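Local coordinates for yersinopine synthase (PDB 6C4M), which catalyses the last step of yersinopine metallophore biosynthesis, the NADPH-dependent reductive condensation of pyruvate with an amine-bearing intermediate, at residues D159-S164 with L215-G220; N246-E251 with N312-E317; S280-K285 with A383-T388. All coordinates share one frame; numbering follows the deposited sequence.

Contact 1: residues D159-S164 with L215-G220; sequences DVEVIS and LANQWG
Glu161 OE2 is held by two groups, the side-chain amide of Asn217 across the strand pair and the hydroxyl of Ser224. Asn217 ND2 sits 2.9 Å from Glu161 OE2 and arrives from above the carboxylate plane, the two flat groups being turned 68° against each other. The Glu161 chain can deliver its carboxylate there because it is extended, with CG anti to the backbone N (chi1 -177°). At the other end of the amide, Asn217 OD1 takes the N-H of Asn221 and a weak bond from Trp219 N, which settles the way round the amide sits.

Gln218 takes over where the regular pairing gives out. Its chain bends at chi2 and lays the amide alongside the backbone of 159-164. Gln218 OE1 accepts from Val162 N at 2.8 Å, while Gln218 NE2 donates to Val160 O at 3.0 Å, with that oxygen almost in the amide plane. The amide thus pairs with the backbone as a neighbouring strand would, beside a weak main-chain bond from Gln218 N to Val162 O. Trp219 lies over this amide, with Gln218 CD against one ring face, and its CZ3 meets Glu161 CG at 3.6 Å.

Further along, true antiparallel pairing joins Ser164 N to Ala216 O at 3.1 Å, and the return bond from Ala216 N to Ser164 O is weak. Between these two regions Asn217 CA points a C-H at Val162 O. Helix 225-235 packs on Glu161, Ile163, Leu215 and Asn217, while helix 144-154 packs on Val162 and Gln218.

Strand 161-165 pairs in parallel with 134-137 and antiparallel with 203-217, making the sheet mixed here. The two bonds to Glu161 OE2 would be expected to favour its buried carboxylate as the anion, though Glu226 close by may offset part of this.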
loop_
_atom_site.group_PDB
_atom_site.type_symbol
_atom_site.label_atom_id
_atom_site.label_comp_id
_atom_site.label_asym_id
_atom_site.label_seq_id
_atom_site.Cartn_x
_atom_site.Cartn_y
_atom_site.Cartn_z
ATOM N N ASP A 159 -45.079 -10.485 -21.736
ATOM C CA ASP A 159 -45.615 -9.257 -21.135
ATOM C C ASP A 159 -44.889 -8.849 -19.856
ATOM O O ASP A 159 -44.925 -7.665 -19.470
ATOM C CB ASP A 159 -47.101 -9.425 -20.783
ATOM C CG ASP A 159 -48.022 -9.247 -21.969
ATOM O OD1 ASP A 159 -47.578 -8.719 -23.015
ATOM O OD2 ASP A 159 -49.211 -9.640 -21.833
ATOM N N VAL A 160 -44.307 -9.811 -19.145
ATOM C CA VAL A 160 -43.756 -9.546 -17.814
ATOM C C VAL A 160 -42.551 -8.614 -17.892
ATOM O O VAL A 160 -41.684 -8.748 -18.764
ATOM C CB VAL A 160 -43.402 -10.874 -17.129
ATOM C CG1 VAL A 160 -42.638 -10.649 -15.801
ATOM C CG2 VAL A 160 -44.695 -11.632 -16.891
ATOM N N GLU A 161 -42.515 -7.639 -16.985
ATOM C CA GLU A 161 -41.431 -6.672 -16.940
ATOM C C GLU A 161 -40.221 -7.271 -16.221
ATOM O O GLU A 161 -40.347 -7.803 -15.112
ATOM C CB GLU A 161 -41.916 -5.389 -16.254
ATOM C CG GLU A 161 -40.880 -4.260 -16.221
ATOM C CD GLU A 161 -41.485 -2.924 -15.776
ATOM O OE1 GLU A 161 -42.726 -2.892 -15.556
ATOM O OE2 GLU A 161 -40.726 -1.916 -15.651
ATOM N N VAL A 162 -39.063 -7.231 -16.876
ATOM C CA VAL A 162 -37.815 -7.768 -16.320
ATOM C C VAL A 162 -36.945 -6.591 -15.921
ATOM O O VAL A 162 -36.632 -5.741 -16.758
ATOM C CB VAL A 162 -37.079 -8.673 -17.320
ATOM C CG1 VAL A 162 -35.778 -9.149 -16.737
ATOM C CG2 VAL A 162 -37.959 -9.864 -17.685
ATOM N N ILE A 163 -36.574 -6.530 -14.644
ATOM C CA ILE A 163 -35.766 -5.442 -14.116
ATOM C C ILE A 163 -34.497 -6.018 -13.495
ATOM O O ILE A 163 -34.557 -6.825 -12.559
ATOM C CB ILE A 163 -36.552 -4.599 -13.098
ATOM C CG1 ILE A 163 -37.692 -3.834 -13.799
ATOM C CG2 ILE A 163 -35.637 -3.599 -12.434
ATOM C CD1 ILE A 163 -38.602 -3.125 -12.854
ATOM N N SER A 164 -33.353 -5.601 -14.026
ATOM C CA SER A 164 -32.036 -5.848 -13.442
ATOM C C SER A 164 -31.567 -4.665 -12.598
ATOM O O SER A 164 -31.515 -3.534 -13.086
ATOM C CB SER A 164 -30.996 -6.092 -14.530
ATOM O OG SER A 164 -31.010 -7.417 -15.004
ATOM N N LEU A 215 -30.425 0.649 -12.788
ATOM C CA LEU A 215 -31.381 -0.377 -13.157
ATOM C C LEU A 215 -31.980 -0.083 -14.522
ATOM O O LEU A 215 -31.813 1.003 -15.083
ATOM C CB LEU A 215 -32.442 -0.538 -12.072
ATOM C CG LEU A 215 -33.324 0.650 -11.685
ATOM C CD1 LEU A 215 -34.207 1.005 -12.778
ATOM C CD2 LEU A 215 -34.169 0.292 -10.468
ATOM N N ALA A 216 -32.695 -1.082 -15.047
ATOM C CA ALA A 216 -33.351 -0.989 -16.346
ATOM C C ALA A 216 -34.321 -2.156 -16.472
ATOM O O ALA A 216 -34.175 -3.174 -15.796
ATOM C CB ALA A 216 -32.328 -1.027 -17.493
ATOM N N ASN A 217 -35.337 -1.980 -17.321
ATOM C CA ASN A 217 -36.139 -3.085 -17.815
ATOM C C ASN A 217 -35.804 -3.307 -19.278
ATOM O O ASN A 217 -35.017 -2.575 -19.876
ATOM C CB ASN A 217 -37.627 -2.815 -17.619
ATOM C CG ASN A 217 -38.099 -1.591 -18.368
ATOM O OD1 ASN A 217 -37.680 -1.332 -19.498
ATOM N ND2 ASN A 217 -38.989 -0.839 -17.748
ATOM N N GLN A 218 -36.363 -4.362 -19.840
ATOM C CA GLN A 218 -35.963 -4.736 -21.180
ATOM C C GLN A 218 -36.315 -3.677 -22.209
ATOM O O GLN A 218 -35.735 -3.682 -23.298
ATOM C CB GLN A 218 -36.595 -6.077 -21.568
ATOM C CG GLN A 218 -38.132 -6.105 -21.745
ATOM C CD GLN A 218 -38.864 -6.548 -20.483
ATOM O OE1 GLN A 218 -38.606 -6.059 -19.388
ATOM N NE2 GLN A 218 -39.765 -7.509 -20.635
ATOM N N TRP A 219 -37.261 -2.784 -21.913
ATOM C CA TRP A 219 -37.656 -1.768 -22.879
ATOM C C TRP A 219 -36.873 -0.464 -22.721
ATOM O O TRP A 219 -37.014 0.435 -23.555
ATOM C CB TRP A 219 -39.178 -1.507 -22.771
ATOM C CG TRP A 219 -39.996 -2.784 -22.834
ATOM C CD1 TRP A 219 -40.126 -3.626 -23.902
ATOM C CD2 TRP A 219 -40.776 -3.360 -21.779
ATOM N NE1 TRP A 219 -40.939 -4.679 -23.582
ATOM C CE2 TRP A 219 -41.337 -4.551 -22.278
ATOM C CE3 TRP A 219 -41.053 -2.982 -20.461
ATOM C CZ2 TRP A 219 -42.159 -5.375 -21.510
ATOM C CZ3 TRP A 219 -41.871 -3.796 -19.694
ATOM C CH2 TRP A 219 -42.414 -4.989 -20.223
ATOM N N GLY A 220 -36.032 -0.344 -21.695
ATOM C CA GLY A 220 -35.421 0.947 -21.402
ATOM C C GLY A 220 -36.424 2.004 -20.978
ATOM O O GLY A 220 -36.127 3.201 -21.050
#

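Contact 2: residues N246-E251 with N312-E317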
loop_
_atom_site.group_PDB
_atom_site.type_symbol
_atom_site.label_atom_id
_atom_site.label_comp_id
_atom_site.label_asym_id
_atom_site.label_seq_id
_atom_site.Cartn_x
_atom_site.Cartn_y
_atom_site.Cartn_z
ATOM N N ASN A 246 -30.970 -0.237 -21.389
ATOM C CA ASN A 246 -31.349 -1.629 -21.513
ATOM C C ASN A 246 -30.770 -2.374 -20.320
ATOM O O ASN A 246 -30.066 -1.795 -19.481
ATOM C CB ASN A 246 -30.893 -2.199 -22.863
ATOM C CG ASN A 246 -29.415 -2.041 -23.096
ATOM O OD1 ASN A 246 -28.600 -2.597 -22.368
ATOM N ND2 ASN A 246 -29.056 -1.281 -24.131
ATOM N N LEU A 247 -31.063 -3.671 -20.261
ATOM C CA LEU A 247 -30.686 -4.480 -19.108
ATOM C C LEU A 247 -29.167 -4.538 -18.968
ATOM O O LEU A 247 -28.624 -4.295 -17.889
ATOM C CB LEU A 247 -31.276 -5.894 -19.243
ATOM C CG LEU A 247 -32.812 -5.879 -19.214
ATOM C CD1 LEU A 247 -33.419 -7.092 -19.945
ATOM C CD2 LEU A 247 -33.322 -5.782 -17.746
ATOM N N LEU A 248 -28.466 -4.794 -20.069
ATOM C CA LEU A 248 -27.005 -4.884 -20.014
ATOM C C LEU A 248 -26.388 -3.552 -19.603
ATOM O O LEU A 248 -25.375 -3.528 -18.891
ATOM C CB LEU A 248 -26.480 -5.323 -21.373
ATOM C CG LEU A 248 -25.276 -6.234 -21.588
ATOM C CD1 LEU A 248 -25.100 -7.357 -20.543
ATOM C CD2 LEU A 248 -25.468 -6.824 -22.973
ATOM N N ALA A 249 -26.998 -2.436 -20.022
ATOM C CA ALA A 249 -26.473 -1.124 -19.696
ATOM C C ALA A 249 -26.600 -0.800 -18.216
ATOM O O ALA A 249 -25.965 0.152 -17.756
ATOM C CB ALA A 249 -27.171 -0.045 -20.512
ATOM N N ALA A 250 -27.412 -1.546 -17.467
ATOM C CA ALA A 250 -27.372 -1.473 -16.007
ATOM C C ALA A 250 -26.428 -2.525 -15.416
ATOM O O ALA A 250 -25.706 -2.232 -14.453
ATOM C CB ALA A 250 -28.765 -1.674 -15.411
ATOM N N GLU A 251 -26.426 -3.740 -15.995
ATOM C CA GLU A 251 -25.687 -4.860 -15.423
ATOM C C GLU A 251 -24.182 -4.621 -15.504
ATOM O O GLU A 251 -23.410 -5.190 -14.726
ATOM C CB GLU A 251 -26.067 -6.158 -16.161
ATOM C CG GLU A 251 -27.505 -6.633 -15.908
ATOM C CD GLU A 251 -28.069 -7.590 -16.973
ATOM O OE1 GLU A 251 -27.444 -7.815 -18.034
ATOM O OE2 GLU A 251 -29.200 -8.118 -16.757
ATOM N N ASN A 312 -19.052 -3.829 -25.999
ATOM C CA ASN A 312 -19.094 -3.121 -27.273
ATOM C C ASN A 312 -19.673 -3.998 -28.373
ATOM O O ASN A 312 -20.470 -3.532 -29.194
ATOM C CB ASN A 312 -17.700 -2.649 -27.657
ATOM C CG ASN A 312 -17.217 -1.479 -26.802
ATOM O OD1 ASN A 312 -17.902 -1.034 -25.886
ATOM N ND2 ASN A 312 -16.031 -1.012 -27.080
ATOM N N ARG A 313 -19.272 -5.271 -28.409
ATOM C CA ARG A 313 -19.827 -6.205 -29.383
ATOM C C ARG A 313 -21.321 -6.353 -29.200
ATOM O O ARG A 313 -22.066 -6.501 -30.174
ATOM C CB ARG A 313 -19.133 -7.563 -29.235
ATOM C CG ARG A 313 -19.625 -8.627 -30.182
ATOM C CD ARG A 313 -19.143 -8.383 -31.592
ATOM N NE ARG A 313 -19.387 -9.571 -32.393
ATOM C CZ ARG A 313 -20.500 -9.804 -33.082
ATOM N NH1 ARG A 313 -21.479 -8.907 -33.112
ATOM N NH2 ARG A 313 -20.620 -10.937 -33.762
ATOM N N LEU A 314 -21.776 -6.348 -27.955
ATOM C CA LEU A 314 -23.194 -6.437 -27.660
ATOM C C LEU A 314 -23.928 -5.119 -27.849
ATOM O O LEU A 314 -25.138 -5.083 -27.622
ATOM C CB LEU A 314 -23.392 -6.936 -26.228
ATOM C CG LEU A 314 -22.880 -8.374 -26.075
ATOM C CD1 LEU A 314 -22.659 -8.698 -24.631
ATOM C CD2 LEU A 314 -23.852 -9.368 -26.720
ATOM N N GLY A 315 -23.235 -4.053 -28.255
ATOM C CA GLY A 315 -23.865 -2.763 -28.493
ATOM C C GLY A 315 -23.969 -1.877 -27.282
ATOM O O GLY A 315 -24.829 -0.985 -27.244
ATOM N N VAL A 316 -23.116 -2.082 -26.292
ATOM C CA VAL A 316 -23.207 -1.396 -25.019
ATOM C C VAL A 316 -21.862 -0.747 -24.735
ATOM O O VAL A 316 -20.795 -1.329 -24.996
ATOM C CB VAL A 316 -23.646 -2.368 -23.900
ATOM C CG1 VAL A 316 -23.613 -1.697 -22.557
ATOM C CG2 VAL A 316 -25.067 -2.869 -24.175
ATOM N N GLU A 317 -21.921 0.495 -24.275
ATOM C CA GLU A 317 -20.725 1.240 -23.933
ATOM C C GLU A 317 -20.106 0.682 -22.661
ATOM O O GLU A 317 -20.822 0.311 -21.722
ATOM C CB GLU A 317 -21.073 2.726 -23.745
ATOM C CG GLU A 317 -21.293 3.485 -25.038
ATOM C CD GLU A 317 -19.979 3.991 -25.651
ATOM O OE1 GLU A 317 -18.896 3.558 -25.192
ATOM O OE2 GLU A 317 -20.026 4.831 -26.583
#
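The contact between Leu248 and Ala249 on one side and Leu314 and Val316 on the other is apolar, and Val316 is its middle. The two methyls of that valine divide the work. Val316 CG2 lies against Leu248 CB at 4.0 Å, and Val316 CG1 rests by Ala249 CA at 4.1 Å. The split follows from chi1 of 174°, which sets CG1 anti to the backbone N and leaves CG2 beside it. Leu248 reaches further, across Leu314 at about a right angle, and its CD2 touches Leu314 CD1 at 3.8 Å.

The polar groups bond within their own segments or to third parts of the fold, not across the contact. Asn246 is the N-cap of helix 247-251: its OD1 accepts from Ala249 N at 2.8 Å, the donor being tilted 33° from the carbonyl plane. The same oxygen faces Val316 CG2, so the methyl packs against the cap itself. On the other segment, Gly315 N bonds back to Asn312 O at 3.0 Å, and Leu314 O takes the indole N-H of Trp470.

Gly315, with its positive phi, ends helix 294-313 in a Schellman motif and turns the chain so that Leu314 and Val316, on either side of the glycine in sequence, both point their side chains at helix 247-251. A capped helix start, just after the nucleotide-binding sheet, thus meets a Schellman-terminated helix end of the largely helical part of the chain.

Contact 3: residues S280-K285 with A383-T388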
loop_
_atom_site.group_PDB
_atom_site.type_symbol
_atom_site.label_atom_id
_atom_site.label_comp_id
_atom_site.label_asym_id
_atom_site.label_seq_id
_atom_site.Cartn_x
_atom_site.Cartn_y
_atom_site.Cartn_z
ATOM N N SER A 280 -4.399 -18.150 6.941
ATOM C CA SER A 280 -5.404 -17.480 6.133
ATOM C C SER A 280 -4.816 -16.323 5.328
ATOM O O SER A 280 -3.934 -15.603 5.792
ATOM C CB SER A 280 -6.520 -16.979 7.043
ATOM O OG SER A 280 -6.958 -18.014 7.911
ATOM N N GLN A 281 -5.302 -16.174 4.097
ATOM C CA GLN A 281 -5.107 -15.004 3.251
ATOM C C GLN A 281 -6.293 -14.042 3.387
ATOM O O GLN A 281 -7.399 -14.430 3.786
ATOM C CB GLN A 281 -4.979 -15.414 1.777
ATOM C CG GLN A 281 -3.713 -16.127 1.385
ATOM C CD GLN A 281 -2.586 -15.168 1.167
ATOM O OE1 GLN A 281 -2.491 -14.513 0.123
ATOM N NE2 GLN A 281 -1.741 -15.044 2.164
ATOM N N TYR A 282 -6.056 -12.784 3.005
ATOM C CA TYR A 282 -7.073 -11.732 3.013
ATOM C C TYR A 282 -7.246 -11.170 1.610
ATOM O O TYR A 282 -6.267 -10.792 0.960
ATOM C CB TYR A 282 -6.686 -10.625 3.997
ATOM C CG TYR A 282 -6.815 -11.101 5.421
ATOM C CD1 TYR A 282 -5.795 -11.826 6.028
ATOM C CD2 TYR A 282 -7.978 -10.875 6.135
ATOM C CE1 TYR A 282 -5.922 -12.280 7.319
ATOM C CE2 TYR A 282 -8.117 -11.328 7.420
ATOM C CZ TYR A 282 -7.088 -12.027 8.009
ATOM O OH TYR A 282 -7.232 -12.478 9.296
ATOM N N LEU A 283 -8.496 -11.080 1.166
ATOM C CA LEU A 283 -8.773 -10.875 -0.250
ATOM C C LEU A 283 -8.231 -9.555 -0.776
ATOM O O LEU A 283 -7.858 -9.477 -1.953
ATOM C CB LEU A 283 -10.273 -10.955 -0.496
ATOM C CG LEU A 283 -10.714 -10.938 -1.957
ATOM C CD1 LEU A 283 -10.209 -12.152 -2.718
ATOM C CD2 LEU A 283 -12.244 -10.838 -2.023
ATOM N N TYR A 284 -8.189 -8.508 0.051
ATOM C CA TYR A 284 -7.836 -7.177 -0.432
ATOM C C TYR A 284 -6.438 -6.731 0.012
ATOM O O TYR A 284 -5.993 -5.648 -0.377
ATOM C CB TYR A 284 -8.932 -6.151 -0.012
ATOM C CG TYR A 284 -10.296 -6.388 -0.698
ATOM C CD1 TYR A 284 -10.544 -5.907 -1.979
ATOM C CD2 TYR A 284 -11.317 -7.120 -0.070
ATOM C CE1 TYR A 284 -11.754 -6.147 -2.617
ATOM C CE2 TYR A 284 -12.525 -7.353 -0.696
ATOM C CZ TYR A 284 -12.743 -6.872 -1.971
ATOM O OH TYR A 284 -13.948 -7.110 -2.610
ATOM N N LYS A 285 -5.704 -7.551 0.760
ATOM C CA LYS A 285 -4.380 -7.150 1.236
ATOM C C LYS A 285 -3.309 -7.408 0.179
ATOM O O LYS A 285 -3.476 -8.239 -0.716
ATOM C CB LYS A 285 -4.014 -7.894 2.514
ATOM C CG LYS A 285 -4.915 -7.570 3.688
ATOM C CD LYS A 285 -4.288 -8.096 4.960
ATOM C CE LYS A 285 -5.125 -7.763 6.161
ATOM N NZ LYS A 285 -4.767 -8.645 7.305
ATOM N N ALA A 383 -10.532 -6.746 6.537
ATOM C CA ALA A 383 -11.070 -7.829 7.340
ATOM C C ALA A 383 -11.613 -8.987 6.509
ATOM O O ALA A 383 -11.921 -10.034 7.084
ATOM C CB ALA A 383 -12.187 -7.295 8.244
ATOM N N VAL A 384 -11.759 -8.817 5.194
ATOM C CA VAL A 384 -12.310 -9.850 4.317
ATOM C C VAL A 384 -11.268 -10.959 4.142
ATOM O O VAL A 384 -10.232 -10.763 3.493
ATOM C CB VAL A 384 -12.737 -9.269 2.965
ATOM C CG1 VAL A 384 -13.347 -10.358 2.083
ATOM C CG2 VAL A 384 -13.750 -8.144 3.150
ATOM N N LYS A 385 -11.547 -12.118 4.739
ATOM C CA LYS A 385 -10.737 -13.323 4.617
ATOM C C LYS A 385 -11.022 -14.072 3.323
ATOM O O LYS A 385 -12.151 -14.100 2.823
ATOM C CB LYS A 385 -11.019 -14.295 5.765
ATOM C CG LYS A 385 -10.542 -13.862 7.120
ATOM C CD LYS A 385 -9.602 -14.893 7.729
ATOM C CE LYS A 385 -10.328 -16.147 8.210
ATOM N NZ LYS A 385 -9.391 -17.321 8.400
ATOM N N VAL A 386 -10.002 -14.766 2.827
ATOM C CA VAL A 386 -10.202 -15.713 1.736
ATOM C C VAL A 386 -10.755 -17.004 2.310
ATOM O O VAL A 386 -10.093 -17.668 3.108
ATOM C CB VAL A 386 -8.902 -15.963 0.970
ATOM C CG1 VAL A 386 -9.084 -17.159 -0.034
ATOM C CG2 VAL A 386 -8.501 -14.689 0.272
ATOM N N ALA A 387 -11.977 -17.364 1.905
ATOM C CA ALA A 387 -12.586 -18.602 2.351
ATOM C C ALA A 387 -11.961 -19.781 1.610
ATOM O O ALA A 387 -11.523 -19.655 0.464
ATOM C CB ALA A 387 -14.108 -18.559 2.118
ATOM N N THR A 388 -11.933 -20.932 2.271
ATOM C CA THR A 388 -11.325 -22.140 1.726
ATOM C C THR A 388 -12.384 -23.166 1.344
ATOM O O THR A 388 -13.549 -23.093 1.756
ATOM C CB THR A 388 -10.359 -22.779 2.741
ATOM O OG1 THR A 388 -11.094 -23.341 3.839
ATOM C CG2 THR A 388 -9.367 -21.765 3.285
HETATM O O HOH W 1 -7.362 -17.968 3.686
HETATM O O HOH W 2 -9.017 -8.563 2.700
#
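Lys385 lies aslant along the ring of Tyr282, placing its CG 3.5 Å from Tyr282 CE2 and its CD by the hydroxyl. Bends at chi2 (-123°) and chi3 carry the end of the lysine past the ring to Ser280, where Lys385 NZ donates to Ser280 OG at 2.6 Å. The amine of Lys285 lies above one face of the same tyrosine, offset toward its rim.

Tyr284 is turned differently. It offers its edge to Val384, with Tyr284 CD2 4.0 Å from Val384 CB nearly in the ring plane, while Leu283 CG rests over one face. Beyond the two segments, Phe381 meets this ring edge-to-face, and His260, the inferred proton donor/acceptor, touches it too. Val386 points at the other loop, its CG2 lying 4.2 Å from Leu283 CB.

Beneath these side chains the backbones form a single bridge at Tyr282 and Lys385. Val386 N donates to Gln281 O at 2.8 Å in a nearly straight bond (176°), though from above the carbonyl plane. Leu283 N reaches Val384 O at 2.9 Å. One water links Gln281 N to Val386 O, and a second joins Tyr284 N to Val384 O.

Val384 O thus takes both an amide and a water, and the Lys385 amine gains a hydroxyl partner; two loops without regular structure are stitched together by main-chain bonds and bridging waters that satisfy amides and carbonyls of both.

Overall arrangement
Contacts 1 and 2 adjoin, their centres 13 Å apart. Ser164 OG and Glu251 OE2 lie 2.6 Å apart, probably hydrogen-bonded, and Leu247 CD2 packs at 3.5 Å on Val162 O, so the short helix of contact 2 sits against the strand pair of contact 1. Contact 3 lies across the chain's centre from contact 1, about 36 Å away between centres, and its centre is about 32 Å from that of contact 2. Along the chain, contacts 2 and 3 interlock, their segments alternating. The bound NADP lies about 11 Å from the Ser164 side chain and about 9 Å from that of Tyr284, itself about 4 Å from that of His260, the inferred proton donor/acceptor.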